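Local structure of DNA mismatch repair protein MutL (6LZJ) at residues A[46-51]-A[134-139]; A[54-59]-A[101-106]; A[32-37]-A[176-181]. The protein probably binds and hydrolyses ATP through a GHKL-type ATPase domain, using the nucleotide cycle to coordinate steps of DNA mismatch repair. One frame throughout, in Å; residues are numbered along the deposited sequence.

Contact 1: residues A[46-51]-A[134-139]; sequences LIRVKD and GTEVEV. With ACP (phosphomethylphosphonic acid adenylate ester), chain C.
Asp51 OD1 is held by three donors: Thr135 N of the facing strand, a weak bond at 3.3 Å, the backbone N of Gly53, and water 1. That water lies 2.7 Å from Asp51 OD1 and accepts from Thr135 OG1, which also bonds Ser105. The other carboxylate oxygen, Asp51 OD2, accepts from the adenine amino group, ACP N6, at 2.8 Å, and from the hydroxyl of Ser27. With Asp51 CG between its backbone N and carbonyl carbon (chi1 68°), the carboxylate lies alongside Thr135, whose CG2 packs 3.6 Å from ACP N6. Further along, strands 46-51 and 134-139 pair antiparallel, with Val139 N to Ile47 O the shortest bond at 2.7 Å. Ile47, Val49, Val137 and Val139 occupy the buried face, Ile47 and Val49 meeting helix 16-29. The other face is charged. A bend at chi3 (51°) turns the Arg48 guanidinium so that NH1 reaches Glu136 OE1 at 3.1 Å, the two planes nearly perpendicular, while Arg48 CG lies 3.7 Å from Glu138 CG. Arg48 also pairs with Glu36 and Glu38, and Arg104 binds Glu136 and Glu138. A leucine in place of Arg48 would probably leave Glu36, Glu38 and Glu136 short of a shared positive mate. Asp51 and Gly53 belong to the DxGxG motif of GHKL ATPases, whose aspartate reads the adenine amino group.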
loop_
_atom_site.group_PDB
_atom_site.type_symbol
_atom_site.label_atom_id
_atom_site.label_comp_id
_atom_site.label_asym_id
_atom_site.label_seq_id
_atom_site.Cartn_x
_atom_site.Cartn_y
_atom_site.Cartn_z
ATOM N N LEU A 46 -14.131 4.913 -8.138
ATOM C CA LEU A 46 -13.797 5.423 -6.806
ATOM C C LEU A 46 -12.553 4.772 -6.220
ATOM O O LEU A 46 -12.386 3.552 -6.257
ATOM C CB LEU A 46 -14.950 5.192 -5.842
ATOM C CG LEU A 46 -14.611 5.449 -4.366
ATOM C CD1 LEU A 46 -14.425 6.888 -4.117
ATOM C CD2 LEU A 46 -15.743 4.921 -3.513
ATOM N N ILE A 47 -11.719 5.584 -5.576
ATOM C CA ILE A 47 -10.682 5.103 -4.684
ATOM C C ILE A 47 -10.942 5.767 -3.349
ATOM O O ILE A 47 -10.955 7.002 -3.277
ATOM C CB ILE A 47 -9.284 5.497 -5.194
ATOM C CG1 ILE A 47 -9.017 4.949 -6.616
ATOM C CG2 ILE A 47 -8.178 5.117 -4.179
ATOM C CD1 ILE A 47 -7.954 5.805 -7.324
ATOM N N ARG A 48 -11.144 4.971 -2.298
ATOM C CA ARG A 48 -11.287 5.507 -0.951
ATOM C C ARG A 48 -10.239 4.894 -0.027
ATOM O O ARG A 48 -10.077 3.661 0.010
ATOM C CB ARG A 48 -12.720 5.274 -0.421
ATOM C CG ARG A 48 -12.976 5.866 0.953
ATOM C CD ARG A 48 -14.404 5.631 1.441
ATOM N NE ARG A 48 -14.781 4.220 1.328
ATOM C CZ ARG A 48 -14.582 3.320 2.286
ATOM N NH1 ARG A 48 -14.023 3.687 3.433
ATOM N NH2 ARG A 48 -14.936 2.056 2.106
ATOM N N VAL A 49 -9.556 5.742 0.747
ATOM C CA VAL A 49 -8.635 5.276 1.774
ATOM C C VAL A 49 -8.951 5.922 3.113
ATOM O O VAL A 49 -8.950 7.158 3.244
ATOM C CB VAL A 49 -7.172 5.540 1.393
ATOM C CG1 VAL A 49 -6.223 5.158 2.584
ATOM C CG2 VAL A 49 -6.859 4.759 0.158
ATOM N N LYS A 50 -9.169 5.077 4.115
ATOM C CA LYS A 50 -9.589 5.504 5.440
ATOM C C LYS A 50 -8.608 4.982 6.449
ATOM O O LYS A 50 -8.204 3.808 6.415
ATOM C CB LYS A 50 -10.975 4.988 5.781
ATOM C CG LYS A 50 -11.466 5.306 7.194
ATOM C CD LYS A 50 -12.760 4.506 7.345
ATOM C CE LYS A 50 -13.607 4.855 8.600
ATOM N NZ LYS A 50 -13.038 4.166 9.782
ATOM N N ASP A 51 -8.239 5.853 7.357
ATOM C CA ASP A 51 -7.290 5.439 8.362
ATOM C C ASP A 51 -7.704 5.982 9.710
ATOM O O ASP A 51 -8.530 6.907 9.846
ATOM C CB ASP A 51 -5.823 5.866 7.990
ATOM C CG ASP A 51 -5.607 7.357 8.038
ATOM O OD1 ASP A 51 -5.820 7.945 9.121
ATOM O OD2 ASP A 51 -5.212 7.930 7.014
ATOM N N GLY A 134 -9.230 10.408 12.521
ATOM C CA GLY A 134 -8.484 9.810 11.430
ATOM C C GLY A 134 -8.742 10.611 10.175
ATOM O O GLY A 134 -9.248 11.732 10.221
ATOM N N THR A 135 -8.447 10.011 9.023
ATOM C CA THR A 135 -8.545 10.709 7.750
ATOM C C THR A 135 -9.188 9.776 6.746
ATOM O O THR A 135 -8.933 8.563 6.735
ATOM C CB THR A 135 -7.155 11.148 7.237
ATOM O OG1 THR A 135 -6.588 12.031 8.183
ATOM C CG2 THR A 135 -7.233 11.832 5.926
ATOM N N GLU A 136 -10.024 10.339 5.900
ATOM C CA GLU A 136 -10.620 9.529 4.850
ATOM C C GLU A 136 -10.561 10.328 3.556
ATOM O O GLU A 136 -11.013 11.470 3.511
ATOM C CB GLU A 136 -12.057 9.163 5.212
ATOM C CG GLU A 136 -12.713 8.290 4.129
ATOM C CD GLU A 136 -14.027 7.724 4.655
ATOM O OE1 GLU A 136 -14.179 6.498 4.623
ATOM O OE2 GLU A 136 -14.817 8.527 5.195
ATOM N N VAL A 137 -9.964 9.751 2.517
ATOM C CA VAL A 137 -9.821 10.427 1.234
ATOM C C VAL A 137 -10.587 9.644 0.180
ATOM O O VAL A 137 -10.492 8.408 0.127
ATOM C CB VAL A 137 -8.332 10.543 0.851
ATOM C CG1 VAL A 137 -8.185 11.405 -0.415
ATOM C CG2 VAL A 137 -7.530 11.106 2.045
ATOM N N GLU A 138 -11.334 10.372 -0.673
ATOM C CA GLU A 138 -12.160 9.777 -1.718
ATOM C C GLU A 138 -11.804 10.427 -3.037
ATOM O O GLU A 138 -11.882 11.659 -3.185
ATOM C CB GLU A 138 -13.653 9.969 -1.420
ATOM C CG GLU A 138 -14.036 9.245 -0.158
ATOM C CD GLU A 138 -15.517 9.306 0.160
ATOM O OE1 GLU A 138 -16.329 9.719 -0.703
ATOM O OE2 GLU A 138 -15.842 8.915 1.292
ATOM N N VAL A 139 -11.376 9.600 -3.981
ATOM C CA VAL A 139 -10.872 10.070 -5.265
ATOM C C VAL A 139 -11.784 9.455 -6.321
ATOM O O VAL A 139 -11.789 8.234 -6.496
ATOM C CB VAL A 139 -9.420 9.648 -5.494
ATOM C CG1 VAL A 139 -8.932 10.124 -6.855
ATOM C CG2 VAL A 139 -8.529 10.250 -4.416
HETATM P PG ACP C . 5.173 13.007 -0.359
HETATM O O1G ACP C . 3.834 12.362 -0.319
HETATM O O2G ACP C . 5.411 13.692 -1.803
HETATM O O3G ACP C . 6.378 12.003 0.057
HETATM P PB ACP C . 3.704 14.478 1.737
HETATM O O1B ACP C . 3.276 13.215 2.349
HETATM O O2B ACP C . 4.187 15.490 2.894
HETATM C C3B ACP C . 5.245 14.350 0.828
HETATM P PA ACP C . 1.128 14.818 0.611
HETATM O O1A ACP C . 1.149 13.317 0.379
HETATM O O2A ACP C . 0.591 15.676 -0.496
HETATM O O3A ACP C . 2.658 15.300 0.854
HETATM O "O5'" ACP C . 0.414 15.099 2.019
HETATM C "C5'" ACP C . 0.568 16.444 2.465
HETATM C "C4'" ACP C . 0.412 16.494 3.970
HETATM O "O4'" ACP C . -0.926 16.127 4.310
HETATM C "C3'" ACP C . 1.270 15.514 4.734
HETATM O "O3'" ACP C . 2.577 16.049 4.991
HETATM C "C2'" ACP C . 0.502 15.328 6.005
HETATM O "O2'" ACP C . 0.832 16.431 6.889
HETATM C "C1'" ACP C . -0.946 15.555 5.597
HETATM N N9 ACP C . -1.648 14.263 5.422
HETATM C C8 ACP C . -2.031 13.762 4.236
HETATM N N7 ACP C . -2.678 12.598 4.411
HETATM C C5 ACP C . -2.741 12.381 5.728
HETATM C C6 ACP C . -3.326 11.348 6.594
HETATM N N6 ACP C . -3.960 10.264 6.040
HETATM N N1 ACP C . -3.179 11.486 7.912
HETATM C C2 ACP C . -2.560 12.557 8.462
HETATM N N3 ACP C . -1.988 13.534 7.760
HETATM C C4 ACP C . -2.077 13.500 6.394
HETATM O O HOH W 1 -4.914 10.386 9.755
#

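Contact 2: residues A[54-59]-A[101-106]; sequences TGIHPE and FKLRSR. With ACP (phosphomethylphosphonic acid adenylate ester), chain C.
Ile56, in the loop before the helix at 58-61, lies between the Ser105 and Leu103 side chains of strand 101-106 and the adenine of the bound nucleotide. Ile56 CB sits 3.7 Å from Ser105 OG. Ile56 CG1, anti to the carbonyl carbon (chi1 -52°), comes 3.5 Å from ACP N3 while still brushing the serine hydroxyl. At the tip, Ile56 CD1 lies over one face of the purine, 3.7 Å from ACP C4, and meets Leu103 CD2 at 4.0 Å. The root of the same residue is fixed by polar bonds: Ile56 N donates to Ser105 OG at 2.8 Å, with a bent N-H...O angle of 140°, and water 2 donates to both Ile56 O and Ser105 O. Ser105 OG is hydrogen-bonded to Thr135 and to the carbonyl of Gly134 as well, so one hydroxyl joins the loop to two positions on the neighbouring strand. Gly55, the last glycine of the DxGxG motif, sends its CA hydrogen towards Arg106 O, the CA-O distance being 3.5 Å; a CB there would collide with that oxygen. Beyond the isoleucine, His57 N-caps the following helix by accepting from Glu59 N. The chemistry thus divides along the residue: directional bonds place the backbone of Ile56, whereas its side chain offers the base only van der Waals packing.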
loop_
_atom_site.group_PDB
_atom_site.type_symbol
_atom_site.label_atom_id
_atom_site.label_comp_id
_atom_site.label_asym_id
_atom_site.label_seq_id
_atom_site.Cartn_x
_atom_site.Cartn_y
_atom_site.Cartn_z
ATOM N N THR A 54 -3.523 10.090 13.234
ATOM C CA THR A 54 -3.727 11.258 14.081
ATOM C C THR A 54 -4.556 12.358 13.430
ATOM O O THR A 54 -4.902 13.331 14.113
ATOM C CB THR A 54 -2.375 11.830 14.516
ATOM O OG1 THR A 54 -1.489 11.898 13.385
ATOM C CG2 THR A 54 -1.767 10.934 15.570
ATOM N N GLY A 55 -4.865 12.242 12.145
ATOM C CA GLY A 55 -5.631 13.245 11.447
ATOM C C GLY A 55 -4.882 14.534 11.159
ATOM O O GLY A 55 -3.682 14.690 11.402
ATOM N N ILE A 56 -5.644 15.472 10.609
ATOM C CA ILE A 56 -5.147 16.778 10.201
ATOM C C ILE A 56 -5.968 17.813 10.946
ATOM O O ILE A 56 -7.194 17.701 10.984
ATOM C CB ILE A 56 -5.264 16.967 8.675
ATOM C CG1 ILE A 56 -4.616 15.786 7.935
ATOM C CG2 ILE A 56 -4.601 18.255 8.223
ATOM C CD1 ILE A 56 -5.139 15.582 6.506
ATOM N N HIS A 57 -5.297 18.810 11.549
ATOM C CA HIS A 57 -6.008 19.863 12.263
ATOM C C HIS A 57 -6.883 20.641 11.283
ATOM O O HIS A 57 -6.504 20.795 10.115
ATOM C CB HIS A 57 -5.025 20.816 12.955
ATOM C CG HIS A 57 -5.685 21.843 13.820
ATOM N ND1 HIS A 57 -6.368 22.929 13.309
ATOM C CD2 HIS A 57 -5.786 21.939 15.166
ATOM C CE1 HIS A 57 -6.843 23.656 14.301
ATOM N NE2 HIS A 57 -6.513 23.074 15.440
ATOM N N PRO A 58 -8.075 21.098 11.695
ATOM C CA PRO A 58 -8.909 21.863 10.751
ATOM C C PRO A 58 -8.164 22.994 10.058
ATOM O O PRO A 58 -8.356 23.240 8.863
ATOM C CB PRO A 58 -10.044 22.395 11.645
ATOM C CG PRO A 58 -10.190 21.362 12.693
ATOM C CD PRO A 58 -8.782 20.841 12.964
ATOM N N GLU A 59 -7.297 23.680 10.789
ATOM C CA GLU A 59 -6.505 24.769 10.237
ATOM C C GLU A 59 -5.583 24.320 9.101
ATOM O O GLU A 59 -5.220 25.145 8.254
ATOM C CB GLU A 59 -5.703 25.388 11.385
ATOM C CG GLU A 59 -4.972 26.663 11.106
ATOM C CD GLU A 59 -4.251 27.165 12.354
ATOM O OE1 GLU A 59 -2.997 27.229 12.340
ATOM O OE2 GLU A 59 -4.942 27.475 13.358
ATOM N N PHE A 101 -12.465 15.090 -5.819
ATOM C CA PHE A 101 -11.621 14.737 -4.689
ATOM C C PHE A 101 -12.268 15.217 -3.399
ATOM O O PHE A 101 -12.569 16.409 -3.257
ATOM C CB PHE A 101 -10.230 15.397 -4.882
ATOM C CG PHE A 101 -9.258 15.218 -3.712
ATOM C CD1 PHE A 101 -9.259 16.093 -2.640
ATOM C CD2 PHE A 101 -8.275 14.215 -3.767
ATOM C CE1 PHE A 101 -8.358 15.928 -1.587
ATOM C CE2 PHE A 101 -7.354 14.063 -2.732
ATOM C CZ PHE A 101 -7.387 14.913 -1.646
ATOM N N LYS A 102 -12.432 14.324 -2.432
ATOM C CA LYS A 102 -12.805 14.770 -1.101
ATOM C C LYS A 102 -11.757 14.280 -0.121
ATOM O O LYS A 102 -11.260 13.167 -0.246
ATOM C CB LYS A 102 -14.174 14.259 -0.702
ATOM C CG LYS A 102 -15.274 14.788 -1.570
ATOM C CD LYS A 102 -16.619 14.372 -1.051
ATOM C CE LYS A 102 -17.714 15.013 -1.889
ATOM N NZ LYS A 102 -19.060 14.507 -1.501
ATOM N N LEU A 103 -11.379 15.123 0.820
ATOM C CA LEU A 103 -10.616 14.654 1.970
ATOM C C LEU A 103 -11.343 15.116 3.218
ATOM O O LEU A 103 -11.656 16.300 3.341
ATOM C CB LEU A 103 -9.189 15.188 1.956
ATOM C CG LEU A 103 -8.302 14.932 3.173
ATOM C CD1 LEU A 103 -6.825 14.879 2.691
ATOM C CD2 LEU A 103 -8.426 16.020 4.205
ATOM N N ARG A 104 -11.616 14.203 4.136
ATOM C CA ARG A 104 -12.123 14.593 5.447
ATOM C C ARG A 104 -11.142 14.114 6.505
ATOM O O ARG A 104 -10.490 13.065 6.338
ATOM C CB ARG A 104 -13.557 14.054 5.687
ATOM C CG ARG A 104 -13.734 12.524 5.686
ATOM C CD ARG A 104 -15.204 12.183 5.823
ATOM N NE ARG A 104 -15.874 12.587 4.596
ATOM C CZ ARG A 104 -16.023 11.794 3.547
ATOM N NH1 ARG A 104 -15.525 10.561 3.581
ATOM N NH2 ARG A 104 -16.647 12.239 2.456
ATOM N N SER A 105 -10.968 14.909 7.549
ATOM C CA SER A 105 -10.046 14.517 8.607
ATOM C C SER A 105 -10.465 15.089 9.943
ATOM O O SER A 105 -10.901 16.240 10.037
ATOM C CB SER A 105 -8.607 14.959 8.288
ATOM O OG SER A 105 -7.754 14.333 9.244
ATOM N N ARG A 106 -10.315 14.276 10.976
ATOM C CA ARG A 106 -10.549 14.721 12.335
ATOM C C ARG A 106 -9.247 14.552 13.100
ATOM O O ARG A 106 -8.704 13.440 13.209
ATOM C CB ARG A 106 -11.690 13.972 12.994
ATOM C CG ARG A 106 -11.951 14.443 14.418
ATOM C CD ARG A 106 -13.014 13.561 15.017
ATOM N NE ARG A 106 -12.967 13.590 16.471
ATOM C CZ ARG A 106 -13.774 12.846 17.207
ATOM N NH1 ARG A 106 -14.642 12.065 16.577
ATOM N NH2 ARG A 106 -13.696 12.867 18.538
HETATM P PG ACP C . 5.173 13.007 -0.359
HETATM O O1G ACP C . 3.834 12.362 -0.319
HETATM O O2G ACP C . 5.411 13.692 -1.803
HETATM O O3G ACP C . 6.378 12.003 0.057
HETATM P PB ACP C . 3.704 14.478 1.737
HETATM O O1B ACP C . 3.276 13.215 2.349
HETATM O O2B ACP C . 4.187 15.490 2.894
HETATM C C3B ACP C . 5.245 14.350 0.828
HETATM P PA ACP C . 1.128 14.818 0.611
HETATM O O1A ACP C . 1.149 13.317 0.379
HETATM O O2A ACP C . 0.591 15.676 -0.496
HETATM O O3A ACP C . 2.658 15.300 0.854
HETATM O "O5'" ACP C . 0.414 15.099 2.019
HETATM C "C5'" ACP C . 0.568 16.444 2.465
HETATM C "C4'" ACP C . 0.412 16.494 3.970
HETATM O "O4'" ACP C . -0.926 16.127 4.310
HETATM C "C3'" ACP C . 1.270 15.514 4.734
HETATM O "O3'" ACP C . 2.577 16.049 4.991
HETATM C "C2'" ACP C . 0.502 15.328 6.005
HETATM O "O2'" ACP C . 0.832 16.431 6.889
HETATM C "C1'" ACP C . -0.946 15.555 5.597
HETATM N N9 ACP C . -1.648 14.263 5.422
HETATM C C8 ACP C . -2.031 13.762 4.236
HETATM N N7 ACP C . -2.678 12.598 4.411
HETATM C C5 ACP C . -2.741 12.381 5.728
HETATM C C6 ACP C . -3.326 11.348 6.594
HETATM N N6 ACP C . -3.960 10.264 6.040
HETATM N N1 ACP C . -3.179 11.486 7.912
HETATM C C2 ACP C . -2.560 12.557 8.462
HETATM N N3 ACP C . -1.988 13.534 7.760
HETATM C C4 ACP C . -2.077 13.500 6.394
HETATM O O HOH W 2 -9.634 18.521 10.695
#

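Contact 3: residues A[32-37]-A[176-181]; sequences ATKVEV and EVEFTL
Strands 34-40 and 178-183 form the parallel pair within the otherwise antiparallel eight-stranded sheet, and Val35 bonds across it with both backbone polar atoms. Val35 N donates to Glu178 O at 2.9 Å and Val35 O accepts from Thr180 N at 3.1 Å, the ladder in which one residue bonds to the neighbours on either side of its partner, Phe179. The ladder starts at Thr33 O, which takes Glu178 N at 2.8 Å along a straight N-H...O line (172°), although the donor stands above the carbonyl plane. Water 3 donates to Thr33 O as well, and to Glu176 O. In the layered alpha/beta arrangement of the GHKL ATPase, the face carrying Val35, Val37, Phe179 and Leu181 is covered by helices 16-29 and 156-173. There Val35 CB meets Phe179 CD2 obliquely at 4.0 Å, and Val37 CG1 touches Leu181 CD1 at 3.8 Å. Val177 CG1 adds an apolar contact with Val35 CG2. On the opposite face Lys34, extended beyond CG, crosses Glu178 and lays CE 3.5 Å from Glu178 OE2; Lys34 NZ stays 4.0 Å from that oxygen, beyond a salt bridge. Glu36, on this same face, instead pairs with Arg48 of the adjacent strand.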
loop_
_atom_site.group_PDB
_atom_site.type_symbol
_atom_site.label_atom_id
_atom_site.label_comp_id
_atom_site.label_asym_id
_atom_site.label_seq_id
_atom_site.Cartn_x
_atom_site.Cartn_y
_atom_site.Cartn_z
ATOM N N ALA A 32 -1.220 5.417 11.393
ATOM C CA ALA A 32 -2.413 4.595 11.381
ATOM C C ALA A 32 -2.076 3.159 11.772
ATOM O O ALA A 32 -1.006 2.641 11.434
ATOM C CB ALA A 32 -3.058 4.652 9.995
ATOM N N THR A 33 -2.935 2.551 12.588
ATOM C CA THR A 33 -2.873 1.112 12.847
ATOM C C THR A 33 -3.939 0.337 12.091
ATOM O O THR A 33 -3.967 -0.902 12.137
ATOM C CB THR A 33 -3.004 0.811 14.337
ATOM O OG1 THR A 33 -4.221 1.350 14.842
ATOM C CG2 THR A 33 -1.844 1.431 15.095
ATOM N N LYS A 34 -4.818 1.033 11.411
ATOM C CA LYS A 34 -5.829 0.386 10.603
ATOM C C LYS A 34 -5.999 1.241 9.369
ATOM O O LYS A 34 -6.246 2.452 9.482
ATOM C CB LYS A 34 -7.149 0.270 11.382
ATOM C CG LYS A 34 -7.088 -0.682 12.596
ATOM C CD LYS A 34 -8.450 -0.692 13.307
ATOM C CE LYS A 34 -8.492 -1.687 14.474
ATOM N NZ LYS A 34 -9.895 -1.989 14.870
ATOM N N VAL A 35 -5.883 0.606 8.206
ATOM C CA VAL A 35 -5.979 1.240 6.904
ATOM C C VAL A 35 -7.013 0.465 6.104
ATOM O O VAL A 35 -6.879 -0.748 5.921
ATOM C CB VAL A 35 -4.624 1.220 6.160
ATOM C CG1 VAL A 35 -4.787 1.804 4.744
ATOM C CG2 VAL A 35 -3.585 2.063 6.904
ATOM N N GLU A 36 -8.037 1.153 5.636
ATOM C CA GLU A 36 -9.129 0.538 4.889
ATOM C C GLU A 36 -9.112 1.125 3.482
ATOM O O GLU A 36 -9.159 2.345 3.308
ATOM C CB GLU A 36 -10.453 0.807 5.608
ATOM C CG GLU A 36 -11.666 0.202 4.917
ATOM C CD GLU A 36 -12.945 0.593 5.646
ATOM O OE1 GLU A 36 -13.122 0.152 6.805
ATOM O OE2 GLU A 36 -13.733 1.373 5.081
ATOM N N VAL A 37 -9.003 0.263 2.459
ATOM C CA VAL A 37 -8.999 0.721 1.083
ATOM C C VAL A 37 -10.205 0.158 0.361
ATOM O O VAL A 37 -10.561 -1.011 0.558
ATOM C CB VAL A 37 -7.725 0.266 0.348
ATOM C CG1 VAL A 37 -7.758 0.775 -1.051
ATOM C CG2 VAL A 37 -6.544 0.811 1.077
ATOM N N GLU A 176 2.225 -4.919 12.119
ATOM C CA GLU A 176 1.506 -4.259 13.187
ATOM C C GLU A 176 0.269 -3.509 12.697
ATOM O O GLU A 176 -0.561 -3.127 13.534
ATOM C CB GLU A 176 2.468 -3.305 13.898
ATOM C CG GLU A 176 2.759 -1.984 13.133
ATOM C CD GLU A 176 3.917 -2.039 12.120
ATOM O OE1 GLU A 176 4.395 -3.131 11.741
ATOM O OE2 GLU A 176 4.336 -0.945 11.682
ATOM N N VAL A 177 0.111 -3.295 11.373
ATOM C CA VAL A 177 -0.995 -2.513 10.826
ATOM C C VAL A 177 -2.048 -3.441 10.234
ATOM O O VAL A 177 -1.738 -4.448 9.589
ATOM C CB VAL A 177 -0.498 -1.500 9.771
ATOM C CG1 VAL A 177 -1.679 -0.712 9.170
ATOM C CG2 VAL A 177 0.554 -0.556 10.393
ATOM N N GLU A 178 -3.304 -3.132 10.510
ATOM C CA GLU A 178 -4.404 -3.859 9.903
ATOM C C GLU A 178 -4.705 -3.255 8.539
ATOM O O GLU A 178 -4.795 -2.033 8.405
ATOM C CB GLU A 178 -5.635 -3.781 10.830
ATOM C CG GLU A 178 -6.828 -4.565 10.285
ATOM C CD GLU A 178 -8.008 -4.569 11.258
ATOM O OE1 GLU A 178 -9.144 -4.774 10.802
ATOM O OE2 GLU A 178 -7.788 -4.411 12.477
ATOM N N PHE A 179 -4.906 -4.123 7.540
ATOM C CA PHE A 179 -5.273 -3.714 6.198
ATOM C C PHE A 179 -6.513 -4.419 5.716
ATOM O O PHE A 179 -6.632 -5.641 5.814
ATOM C CB PHE A 179 -4.165 -4.048 5.179
ATOM C CG PHE A 179 -2.922 -3.303 5.413
ATOM C CD1 PHE A 179 -1.928 -3.795 6.273
ATOM C CD2 PHE A 179 -2.761 -2.067 4.808
ATOM C CE1 PHE A 179 -0.781 -3.034 6.490
ATOM C CE2 PHE A 179 -1.686 -1.323 4.999
ATOM C CZ PHE A 179 -0.632 -1.792 5.849
ATOM N N THR A 180 -7.409 -3.658 5.121
ATOM C CA THR A 180 -8.556 -4.275 4.489
ATOM C C THR A 180 -8.682 -3.692 3.092
ATOM O O THR A 180 -8.392 -2.512 2.881
ATOM C CB THR A 180 -9.846 -4.043 5.305
ATOM O OG1 THR A 180 -9.687 -4.601 6.625
ATOM C CG2 THR A 180 -10.952 -4.755 4.627
ATOM N N LEU A 181 -9.098 -4.521 2.131
ATOM C CA LEU A 181 -9.362 -4.064 0.762
ATOM C C LEU A 181 -10.762 -4.525 0.367
ATOM O O LEU A 181 -11.100 -5.694 0.536
ATOM C CB LEU A 181 -8.314 -4.605 -0.253
ATOM C CG LEU A 181 -8.554 -4.257 -1.743
ATOM C CD1 LEU A 181 -8.615 -2.767 -2.062
ATOM C CD2 LEU A 181 -7.436 -4.933 -2.565
HETATM O O HOH W 3 -3.296 -2.657 14.064
#

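All three contacts reach one sheet, in which strands 100-106, 134-140, 46-51, 34-40 and 178-183 lie side by side. Contacts 1 and 2 are buried and both touch the nucleotide: contact 1 offers the base a carboxylate, contact 2 an apolar cover. Ser105 and Thr135 join them through their hydroxyls, as does the Arg104-Glu136 salt bridge. Contact 3 lies on the other flank of contact 1 and is partly exposed at its start. It meets contact 1 through the backbone bond from Glu36 N to Lys50 O, and does not touch contact 2. Backbone ladders carry contacts 1 and 3, antiparallel and parallel respectively, whereas contact 2 holds a loop against strand 100-106 without a ladder, by one backbone-to-hydroxyl bond, a bridging water and apolar packing.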